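Local coordinates for protein putative glycyl-glycine endopeptidase lytM (Ruminococcus gnavus, PDB 3NYY) that is probably a metalloendopeptidase of the M23 family, whose members typically cut peptide cross-bridges in bacterial cell walls, at residues F5-K10 and T48-R53; V41-M46 and S62-L67; C84-N89 and A167-Y172. All coordinates share one frame; numbering follows the deposited sequence.

Interaction 1 of 3, residues F5-K10 and T48-R53. With SO4 (sulfate ion), chain H.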
loop_
_atom_site.group_PDB
_atom_site.type_symbol
_atom_site.label_atom_id
_atom_site.label_comp_id
_atom_site.label_asym_id
_atom_site.label_seq_id
_atom_site.Cartn_x
_atom_site.Cartn_y
_atom_site.Cartn_z
ATOM N N PHE A 5 -24.052 -11.935 19.517
ATOM C CA PHE A 5 -25.305 -11.462 20.084
ATOM C C PHE A 5 -25.140 -10.080 20.739
ATOM O O PHE A 5 -25.955 -9.186 20.549
ATOM C CB PHE A 5 -25.827 -12.453 21.149
ATOM C CG PHE A 5 -27.038 -11.959 21.851
ATOM C CD1 PHE A 5 -28.291 -12.150 21.300
ATOM C CD2 PHE A 5 -26.934 -11.198 22.990
ATOM C CE1 PHE A 5 -29.426 -11.669 21.917
ATOM C CE2 PHE A 5 -28.065 -10.691 23.629
ATOM C CZ PHE A 5 -29.330 -10.908 23.072
ATOM N N GLN A 6 -24.106 -9.926 21.551
ATOM C CA GLN A 6 -23.901 -8.656 22.259
ATOM C C GLN A 6 -23.654 -7.509 21.258
ATOM O O GLN A 6 -24.134 -6.405 21.463
ATOM C CB GLN A 6 -22.745 -8.776 23.252
ATOM C CG GLN A 6 -23.127 -9.599 24.472
ATOM C CD GLN A 6 -21.962 -9.934 25.385
ATOM O OE1 GLN A 6 -20.876 -10.322 24.941
ATOM N NE2 GLN A 6 -22.247 -9.948 26.678
ATOM N N ARG A 7 -22.935 -7.804 20.186
ATOM C CA ARG A 7 -22.562 -6.792 19.216
ATOM C C ARG A 7 -23.803 -6.353 18.484
ATOM O O ARG A 7 -23.944 -5.191 18.164
ATOM C CB ARG A 7 -21.504 -7.303 18.269
ATOM C CG ARG A 7 -20.152 -7.495 18.903
ATOM C CD ARG A 7 -19.284 -8.341 18.001
ATOM N NE ARG A 7 -18.097 -8.808 18.708
ATOM C CZ ARG A 7 -16.869 -8.285 18.644
ATOM N NH1 ARG A 7 -16.559 -7.284 17.825
ATOM N NH2 ARG A 7 -15.917 -8.820 19.363
ATOM N N LEU A 8 -24.727 -7.272 18.286
ATOM C CA LEU A 8 -25.909 -7.012 17.494
ATOM C C LEU A 8 -26.913 -6.153 18.287
ATOM O O LEU A 8 -27.807 -5.587 17.677
ATOM C CB LEU A 8 -26.505 -8.333 16.996
ATOM C CG LEU A 8 -27.550 -8.316 15.928
ATOM C CD1 LEU A 8 -26.879 -7.782 14.634
ATOM C CD2 LEU A 8 -28.110 -9.737 15.748
ATOM N N GLN A 9 -26.723 -5.993 19.596
ATOM C CA GLN A 9 -27.631 -5.184 20.453
ATOM C C GLN A 9 -27.377 -3.703 20.346
ATOM O O GLN A 9 -28.186 -2.917 20.825
ATOM C CB GLN A 9 -27.545 -5.581 21.933
ATOM C CG GLN A 9 -27.731 -7.075 22.203
ATOM C CD GLN A 9 -28.915 -7.645 21.497
ATOM O OE1 GLN A 9 -30.048 -7.260 21.782
ATOM N NE2 GLN A 9 -28.675 -8.563 20.561
ATOM N N LYS A 10 -26.244 -3.311 19.746
ATOM C CA LYS A 10 -25.905 -1.892 19.547
ATOM C C LYS A 10 -25.731 -1.641 18.030
ATOM O O LYS A 10 -25.448 -2.559 17.274
ATOM C CB LYS A 10 -24.567 -1.567 20.227
ATOM C CG LYS A 10 -24.535 -1.734 21.746
ATOM C CD LYS A 10 -25.215 -0.572 22.456
ATOM C CE LYS A 10 -25.103 -0.694 23.980
ATOM N NZ LYS A 10 -25.801 -1.916 24.510
ATOM N N THR A 48 -18.253 -15.849 14.193
ATOM C CA THR A 48 -16.859 -15.786 14.668
ATOM C C THR A 48 -16.579 -14.630 15.645
ATOM O O THR A 48 -15.423 -14.411 16.003
ATOM C CB THR A 48 -15.874 -15.625 13.503
ATOM O OG1 THR A 48 -16.145 -14.381 12.839
ATOM C CG2 THR A 48 -15.985 -16.812 12.492
ATOM N N ASP A 49 -17.624 -13.893 16.052
ATOM C CA ASP A 49 -17.473 -12.677 16.848
ATOM C C ASP A 49 -16.397 -11.765 16.181
ATOM O O ASP A 49 -15.453 -11.308 16.840
ATOM C CB ASP A 49 -17.080 -13.019 18.299
ATOM C CG ASP A 49 -18.085 -13.934 19.001
ATOM O OD1 ASP A 49 -19.244 -14.072 18.507
ATOM O OD2 ASP A 49 -17.702 -14.516 20.052
ATOM N N PHE A 50 -16.559 -11.518 14.884
ATOM C CA PHE A 50 -15.619 -10.686 14.097
ATOM C C PHE A 50 -14.187 -11.217 14.135
ATOM O O PHE A 50 -13.230 -10.481 14.408
ATOM C CB PHE A 50 -15.690 -9.207 14.479
ATOM C CG PHE A 50 -16.957 -8.559 14.029
ATOM C CD1 PHE A 50 -18.120 -8.772 14.729
ATOM C CD2 PHE A 50 -17.005 -7.819 12.844
ATOM C CE1 PHE A 50 -19.313 -8.207 14.291
ATOM C CE2 PHE A 50 -18.169 -7.267 12.423
ATOM C CZ PHE A 50 -19.317 -7.446 13.147
ATOM N N GLU A 51 -14.078 -12.496 13.820
ATOM C CA GLU A 51 -12.827 -13.240 13.776
ATOM C C GLU A 51 -12.101 -13.322 15.112
ATOM O O GLU A 51 -10.892 -13.518 15.133
ATOM C CB GLU A 51 -11.893 -12.712 12.678
ATOM C CG GLU A 51 -12.471 -12.880 11.248
ATOM C CD GLU A 51 -11.403 -12.761 10.139
ATOM O OE1 GLU A 51 -10.437 -11.989 10.309
ATOM O OE2 GLU A 51 -11.579 -13.456 9.108
ATOM N N ASN A 52 -12.852 -13.280 16.207
ATOM C CA ASN A 52 -12.308 -13.552 17.534
ATOM C C ASN A 52 -12.436 -14.991 18.017
ATOM O O ASN A 52 -11.734 -15.391 18.964
ATOM C CB ASN A 52 -12.880 -12.545 18.531
ATOM C CG ASN A 52 -12.238 -11.192 18.381
ATOM O OD1 ASN A 52 -11.054 -11.055 18.635
ATOM N ND2 ASN A 52 -12.990 -10.203 17.936
ATOM N N ARG A 53 -13.295 -15.769 17.354
ATOM C CA ARG A 53 -13.494 -17.162 17.618
ATOM C C ARG A 53 -13.537 -17.915 16.311
ATOM O O ARG A 53 -13.834 -17.350 15.236
ATOM C CB ARG A 53 -14.796 -17.437 18.377
ATOM C CG ARG A 53 -14.956 -16.634 19.678
ATOM C CD ARG A 53 -16.149 -17.191 20.485
ATOM N NE ARG A 53 -15.805 -18.465 21.115
ATOM C CZ ARG A 53 -16.511 -19.064 22.074
ATOM N NH1 ARG A 53 -17.644 -18.537 22.533
ATOM N NH2 ARG A 53 -16.082 -20.224 22.554
HETATM S S SO4 H . -14.210 -21.349 19.499
HETATM O O1 SO4 H . -12.968 -20.939 18.812
HETATM O O2 SO4 H . -15.397 -20.860 18.790
HETATM O O3 SO4 H . -14.270 -22.802 19.511
HETATM O O4 SO4 H . -14.173 -20.826 20.863
#

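Interaction 2 of 3, residues V41-M46 and S62-L67. With SO4 (sulfate ion), chain G.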
loop_
_atom_site.group_PDB
_atom_site.type_symbol
_atom_site.label_atom_id
_atom_site.label_comp_id
_atom_site.label_asym_id
_atom_site.label_seq_id
_atom_site.Cartn_x
_atom_site.Cartn_y
_atom_site.Cartn_z
ATOM N N VAL A 41 -20.947 -12.604 4.609
ATOM C CA VAL A 41 -19.888 -11.993 5.432
ATOM C C VAL A 41 -20.454 -11.549 6.797
ATOM O O VAL A 41 -19.824 -11.709 7.852
ATOM C CB VAL A 41 -19.118 -10.849 4.702
ATOM C CG1 VAL A 41 -19.929 -9.503 4.678
ATOM C CG2 VAL A 41 -17.718 -10.744 5.285
ATOM N N GLY A 42 -21.678 -11.053 6.797
ATOM C CA GLY A 42 -22.365 -10.688 8.022
ATOM C C GLY A 42 -22.549 -11.880 8.948
ATOM O O GLY A 42 -22.330 -11.770 10.146
ATOM N N LEU A 43 -22.938 -13.011 8.360
ATOM C CA LEU A 43 -23.092 -14.260 9.130
ATOM C C LEU A 43 -21.767 -14.781 9.665
ATOM O O LEU A 43 -21.686 -15.268 10.785
ATOM C CB LEU A 43 -23.806 -15.311 8.284
ATOM C CG LEU A 43 -25.284 -14.978 8.029
ATOM C CD1 LEU A 43 -25.850 -15.863 6.885
ATOM C CD2 LEU A 43 -26.137 -15.095 9.279
ATOM N N TYR A 44 -20.740 -14.688 8.853
ATOM C CA TYR A 44 -19.399 -15.047 9.227
ATOM C C TYR A 44 -18.927 -14.246 10.419
ATOM O O TYR A 44 -18.387 -14.837 11.382
ATOM C CB TYR A 44 -18.492 -14.850 8.024
ATOM C CG TYR A 44 -17.044 -15.000 8.307
ATOM C CD1 TYR A 44 -16.482 -16.264 8.468
ATOM C CD2 TYR A 44 -16.208 -13.893 8.382
ATOM C CE1 TYR A 44 -15.126 -16.425 8.708
ATOM C CE2 TYR A 44 -14.833 -14.052 8.628
ATOM C CZ TYR A 44 -14.310 -15.327 8.789
ATOM O OH TYR A 44 -12.984 -15.483 9.046
ATOM N N TRP A 45 -19.174 -12.929 10.399
ATOM C CA TRP A 45 -18.793 -12.094 11.549
ATOM C C TRP A 45 -19.559 -12.430 12.810
ATOM O O TRP A 45 -19.000 -12.409 13.915
ATOM C CB TRP A 45 -18.894 -10.621 11.232
ATOM C CG TRP A 45 -17.868 -10.150 10.209
ATOM C CD1 TRP A 45 -16.563 -10.607 10.066
ATOM C CD2 TRP A 45 -18.059 -9.144 9.198
ATOM N NE1 TRP A 45 -15.955 -9.943 9.028
ATOM C CE2 TRP A 45 -16.842 -9.045 8.479
ATOM C CE3 TRP A 45 -19.140 -8.333 8.829
ATOM C CZ2 TRP A 45 -16.669 -8.147 7.408
ATOM C CZ3 TRP A 45 -18.995 -7.448 7.758
ATOM C CH2 TRP A 45 -17.768 -7.374 7.050
HETATM N N MSE A 46 -20.863 -12.700 12.683
HETATM C CA MSE A 46 -21.633 -13.087 13.848
HETATM C C MSE A 46 -21.169 -14.400 14.439
HETATM O O MSE A 46 -21.002 -14.503 15.658
HETATM C CB MSE A 46 -23.139 -13.160 13.498
HETATM C CG MSE A 46 -23.812 -11.805 13.375
HETATM SE SE MSE A 46 -23.842 -10.789 14.998
HETATM C CE MSE A 46 -22.735 -9.396 14.649
ATOM N N SER A 62 -24.362 -24.297 2.241
ATOM C CA SER A 62 -25.275 -24.916 3.198
ATOM C C SER A 62 -24.979 -24.465 4.643
ATOM O O SER A 62 -25.887 -24.326 5.436
ATOM C CB SER A 62 -25.228 -26.438 3.120
ATOM O OG SER A 62 -23.898 -26.896 3.201
ATOM N N GLY A 63 -23.704 -24.255 4.960
ATOM C CA GLY A 63 -23.314 -23.727 6.275
ATOM C C GLY A 63 -23.905 -22.341 6.510
ATOM O O GLY A 63 -24.448 -22.066 7.569
ATOM N N PHE A 64 -23.850 -21.492 5.490
ATOM C CA PHE A 64 -24.378 -20.128 5.597
ATOM C C PHE A 64 -25.876 -20.084 5.598
ATOM O O PHE A 64 -26.460 -19.289 6.322
ATOM C CB PHE A 64 -23.792 -19.197 4.527
ATOM C CG PHE A 64 -22.379 -18.793 4.840
ATOM C CD1 PHE A 64 -22.102 -17.992 5.975
ATOM C CD2 PHE A 64 -21.322 -19.286 4.118
ATOM C CE1 PHE A 64 -20.776 -17.688 6.294
ATOM C CE2 PHE A 64 -20.028 -18.955 4.447
ATOM C CZ PHE A 64 -19.772 -18.147 5.528
ATOM N N GLN A 65 -26.526 -20.969 4.848
ATOM C CA GLN A 65 -27.976 -21.003 4.899
ATOM C C GLN A 65 -28.502 -21.391 6.286
ATOM O O GLN A 65 -29.509 -20.853 6.769
ATOM C CB GLN A 65 -28.547 -21.931 3.808
ATOM C CG GLN A 65 -30.044 -21.772 3.621
ATOM C CD GLN A 65 -30.433 -20.405 3.035
ATOM O OE1 GLN A 65 -29.635 -19.748 2.350
ATOM N NE2 GLN A 65 -31.677 -19.991 3.277
ATOM N N LYS A 66 -27.821 -22.343 6.919
ATOM C CA LYS A 66 -28.108 -22.737 8.289
ATOM C C LYS A 66 -27.969 -21.555 9.270
ATOM O O LYS A 66 -28.858 -21.298 10.079
ATOM C CB LYS A 66 -27.175 -23.891 8.673
ATOM C CG LYS A 66 -27.437 -24.524 10.026
ATOM C CD LYS A 66 -26.385 -25.611 10.280
ATOM C CE LYS A 66 -26.571 -26.332 11.606
ATOM N NZ LYS A 66 -27.558 -27.437 11.465
ATOM N N LEU A 67 -26.848 -20.840 9.171
ATOM C CA LEU A 67 -26.624 -19.636 9.992
ATOM C C LEU A 67 -27.666 -18.601 9.721
ATOM O O LEU A 67 -28.138 -17.961 10.636
ATOM C CB LEU A 67 -25.244 -19.051 9.749
ATOM C CG LEU A 67 -24.088 -19.839 10.353
ATOM C CD1 LEU A 67 -22.703 -19.367 9.864
ATOM C CD2 LEU A 67 -24.203 -19.847 11.892
HETATM S S SO4 G . -22.899 -27.055 -0.362
HETATM O O1 SO4 G . -21.451 -26.964 -0.588
HETATM O O2 SO4 G . -23.673 -26.429 -1.441
HETATM O O3 SO4 G . -23.247 -28.469 -0.281
HETATM O O4 SO4 G . -23.214 -26.358 0.874
#

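Interaction 3 of 3, residues C84-N89 and A167-Y172. With SO4 (sulfate ion), chain F.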
loop_
_atom_site.group_PDB
_atom_site.type_symbol
_atom_site.label_atom_id
_atom_site.label_comp_id
_atom_site.label_asym_id
_atom_site.label_seq_id
_atom_site.Cartn_x
_atom_site.Cartn_y
_atom_site.Cartn_z
ATOM N N CYS A 84 -24.205 -4.610 5.959
ATOM C CA CYS A 84 -23.298 -5.520 5.260
ATOM C C CYS A 84 -23.595 -5.508 3.754
ATOM O O CYS A 84 -22.659 -5.379 2.955
ATOM C CB CYS A 84 -23.408 -6.932 5.789
ATOM S SG CYS A 84 -22.946 -7.117 7.535
ATOM N N ARG A 85 -24.864 -5.621 3.374
ATOM C CA ARG A 85 -25.205 -5.603 1.950
ATOM C C ARG A 85 -24.928 -4.245 1.283
ATOM O O ARG A 85 -24.553 -4.176 0.109
ATOM C CB ARG A 85 -26.661 -6.010 1.750
ATOM C CG ARG A 85 -26.940 -7.499 2.029
ATOM C CD ARG A 85 -28.393 -7.738 1.780
ATOM N NE ARG A 85 -28.707 -9.149 1.946
ATOM C CZ ARG A 85 -29.688 -9.654 2.685
ATOM N NH1 ARG A 85 -30.528 -8.884 3.363
ATOM N NH2 ARG A 85 -29.845 -10.980 2.732
ATOM N N ALA A 86 -25.046 -3.153 2.045
ATOM C CA ALA A 86 -24.776 -1.819 1.487
ATOM C C ALA A 86 -23.300 -1.737 1.041
ATOM O O ALA A 86 -23.006 -1.089 0.041
ATOM C CB ALA A 86 -25.078 -0.731 2.514
ATOM N N ILE A 87 -22.369 -2.360 1.773
ATOM C CA ILE A 87 -20.956 -2.371 1.412
ATOM C C ILE A 87 -20.672 -3.328 0.249
ATOM O O ILE A 87 -19.922 -2.995 -0.662
ATOM C CB ILE A 87 -20.073 -2.732 2.606
ATOM C CG1 ILE A 87 -20.224 -1.679 3.692
ATOM C CG2 ILE A 87 -18.541 -2.877 2.273
ATOM C CD1 ILE A 87 -19.663 -2.162 5.021
ATOM N N TRP A 88 -21.259 -4.522 0.322
ATOM C CA TRP A 88 -20.827 -5.669 -0.502
ATOM C C TRP A 88 -21.694 -5.902 -1.727
ATOM O O TRP A 88 -21.153 -6.265 -2.765
ATOM C CB TRP A 88 -20.757 -6.973 0.322
ATOM C CG TRP A 88 -19.633 -6.952 1.281
ATOM C CD1 TRP A 88 -19.626 -6.327 2.480
ATOM C CD2 TRP A 88 -18.333 -7.521 1.092
ATOM N NE1 TRP A 88 -18.362 -6.479 3.076
ATOM C CE2 TRP A 88 -17.571 -7.213 2.241
ATOM C CE3 TRP A 88 -17.733 -8.251 0.072
ATOM C CZ2 TRP A 88 -16.252 -7.609 2.385
ATOM C CZ3 TRP A 88 -16.408 -8.707 0.255
ATOM C CH2 TRP A 88 -15.681 -8.363 1.385
ATOM N N ASN A 89 -23.009 -5.708 -1.640
ATOM C CA ASN A 89 -23.905 -6.260 -2.659
ATOM C C ASN A 89 -24.084 -5.453 -3.940
ATOM O O ASN A 89 -24.567 -6.003 -4.957
ATOM C CB ASN A 89 -25.267 -6.598 -2.054
ATOM C CG ASN A 89 -25.241 -7.867 -1.231
ATOM O OD1 ASN A 89 -24.230 -8.197 -0.611
ATOM N ND2 ASN A 89 -26.350 -8.600 -1.249
ATOM N N ALA A 167 -25.240 4.546 -3.659
ATOM C CA ALA A 167 -25.562 3.283 -4.320
ATOM C C ALA A 167 -26.958 2.849 -3.826
ATOM O O ALA A 167 -27.412 3.332 -2.783
ATOM C CB ALA A 167 -24.512 2.208 -4.039
ATOM N N PRO A 168 -27.626 1.961 -4.568
ATOM C CA PRO A 168 -29.046 1.682 -4.253
ATOM C C PRO A 168 -29.328 1.095 -2.872
ATOM O O PRO A 168 -30.390 1.341 -2.301
ATOM C CB PRO A 168 -29.479 0.698 -5.350
ATOM C CG PRO A 168 -28.377 0.555 -6.287
ATOM C CD PRO A 168 -27.176 1.312 -5.803
ATOM N N THR A 169 -28.397 0.303 -2.331
ATOM C CA THR A 169 -28.537 -0.288 -1.006
ATOM C C THR A 169 -28.191 0.679 0.128
ATOM O O THR A 169 -28.465 0.380 1.302
ATOM C CB THR A 169 -27.793 -1.640 -0.914
ATOM O OG1 THR A 169 -28.218 -2.471 -2.013
ATOM C CG2 THR A 169 -28.127 -2.391 0.408
ATOM N N GLY A 170 -27.623 1.843 -0.228
ATOM C CA GLY A 170 -27.502 2.970 0.690
ATOM C C GLY A 170 -26.111 3.473 1.032
ATOM O O GLY A 170 -25.967 4.479 1.727
ATOM N N ALA A 171 -25.094 2.783 0.578
ATOM C CA ALA A 171 -23.747 3.260 0.845
ATOM C C ALA A 171 -23.359 4.415 -0.070
ATOM O O ALA A 171 -23.876 4.572 -1.167
ATOM C CB ALA A 171 -22.713 2.124 0.711
ATOM N N TYR A 172 -22.450 5.243 0.438
ATOM C CA TYR A 172 -21.892 6.368 -0.311
ATOM C C TYR A 172 -20.467 5.968 -0.701
ATOM O O TYR A 172 -19.623 5.731 0.164
ATOM C CB TYR A 172 -21.882 7.593 0.582
ATOM C CG TYR A 172 -21.311 8.839 -0.047
ATOM C CD1 TYR A 172 -19.986 9.119 0.082
ATOM C CD2 TYR A 172 -22.114 9.794 -0.631
ATOM C CE1 TYR A 172 -19.425 10.272 -0.462
ATOM C CE2 TYR A 172 -21.557 10.964 -1.161
ATOM C CZ TYR A 172 -20.225 11.196 -1.045
ATOM O OH TYR A 172 -19.643 12.359 -1.542
HETATM S S SO4 F . -32.951 -11.000 5.013
HETATM O O1 SO4 F . -31.490 -11.109 5.090
HETATM O O2 SO4 F . -33.312 -9.635 4.648
HETATM O O3 SO4 F . -33.432 -11.947 4.027
HETATM O O4 SO4 F . -33.424 -11.309 6.365
HETATM O O HOH W 1 -24.885 0.431 -1.112
#

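Interaction 1 of 3, residues F5-K10 and T48-R53
Arg7, on the short helix 4-8, lays its side chain along the turn of Asp49, Phe50 and Asn52, where a Schellman motif ends helix 37-48 with Asp49 at positive phi. Its CB already faces this turn, and the chain runs out extended from CG to NE. CD is the first atom to touch, 3.5 Å from Phe50 CD1 and 3.7 Å from Phe50 CE1. Beyond it the guanidinium slides past Phe50 in the opposite direction, its plane only 28° from that of the ring. NE gives its hydrogen to Val2 O. NH1 forms a salt bridge with Asp17 and lies 3.8 Å from Phe50 CD1. The Phe50 ring also stacks on Trp45. At the far tip, Arg7 NH2 comes 3.6 Å from Asp49 O, which sits above the guanidinium, offset toward its rim; this is a contact over the face of the group rather than a hydrogen bond. The Asp49 carboxylate does not pair with Arg7 either: its OD1 accepts from Gly4 N, tying the start of helix 4-8 to the same turn. Asn52 crosses Arg7 at about a right angle, and its ND2 donates to Asp49 O over 2.9 Å, nearly along the C=O axis, while lying 3.5 Å from Arg7 NH2.

Interaction 2 of 3, residues V41-M46 and S62-L67
Leu43 is the main bump on helix 37-48 where it packs against helix 61-71, a helix-helix crossing within the LytM N-terminal domain. The local axes pass 9.9 Å apart at a crossing angle of 73°, so the contact is confined to about one turn on each side. Leu43 CG lies beside its backbone N and points its fork at the neighbouring helix. One prong, CD1, reaches the backbone at Phe64 O, 3.5 Å away; the other, CD2, fits against the turn at Leu67, 3.7 Å from Leu67 O and 4.1 Å from Leu67 CB. Leu43 thus settles into the shallow dip between two residues one turn apart.

Phe64 returns the gesture. Its CB leaves at a slant, but the ring swings back (chi1 -75°) and slots edge-on into the notch between Leu43 and Tyr44. Phe64 CD1 meets Leu43 CB at 3.9 Å, and Phe64 CE1 meets Tyr44 CB at 4.0 Å, with Tyr44 N also near the plane of the ring. Tyr30 and Phe55 meet the same ring at inclined angles, making it part of an aromatic cluster. Tyr44 gives only its CB to this notch: CG stands anti to the backbone N (chi1 172°) and carries the phenol away to Glu51, which its OH meets in a hydrogen bond. In the first turn of helix 61-71, remote from the apolar interface, Ser62 N donates to O4 of a sulfate ion, probably from the crystallisation liquor, over 2.7 Å.

Interaction 3 of 3, residues C84-N89 and A167-Y172
Thr169 and Ala171 meet Ala86 of helix 77-88 from the tip of a beta-hairpin, a type I turn from Ala167 to Gly170 with a G1 bulge, in which Gly170 N donates to Ala167 O, Ala167 N to Ala171 O, and Gly170 takes a positive phi of 119°. The small side chain of Ala86 lets the backbones come close: the CA atoms of Ala86 and Thr169 are 4.8 Å apart.

Thr169 splits its two branches between different tasks. CG2 is anti to the backbone N and rests on the helix backbone, 3.6 Å from Ala86 CA, with Arg85 CB alongside at 4.1 Å. OG1 turns to the carboxylate of Asp90, just past the helix, and is hydrogen-bonded to its OD1. Ala171 CB presses on Ala86 O at 3.3 Å, a tight approach, and lies 4.1 Å from Ala86 CB; Leu223 of strand 216-225 packs against both alanines. Arg85 commits only its base to the hairpin. Its extended chain carries the guanidinium off to a salt bridge with Asp36 and to a sulfate, probably from the crystallisation liquor, gripped at the edge by both NH1 and NH2.

The polar link between the segments is a water that donates to Ala86 O, 2.7 Å away, and accepts from Ala171 N at 2.9 Å. The spacing between the N-terminal helices and the M23 domain is thus probably set here by methyl groups resting on helix backbone, while one bridging water satisfies backbone groups on both sides.

In the fold
Interactions 1 and 2 lie within the LytM N-terminal domain, their centres 13 Å apart and their segments alternating along the chain. They meet at the C-terminal end of helix 37-48, which carries 41-46 and runs into the 48-53 turn: Phe50 N probably bonds to Trp45 O, and Leu8 CB packs on the selenium of Met46. The same helix leads on to interaction 3, whose centre is 19 Å from that of interaction 2; Gly42 CA touches Cys84 SG at 3.7 Å, and Trp45 bears on both Cys84 and Trp88. Interactions 1 and 3 do not touch, their nearest atoms being about 7 Å apart. Of the three, interaction 3 alone joins the helices to the M23 peptidase domain.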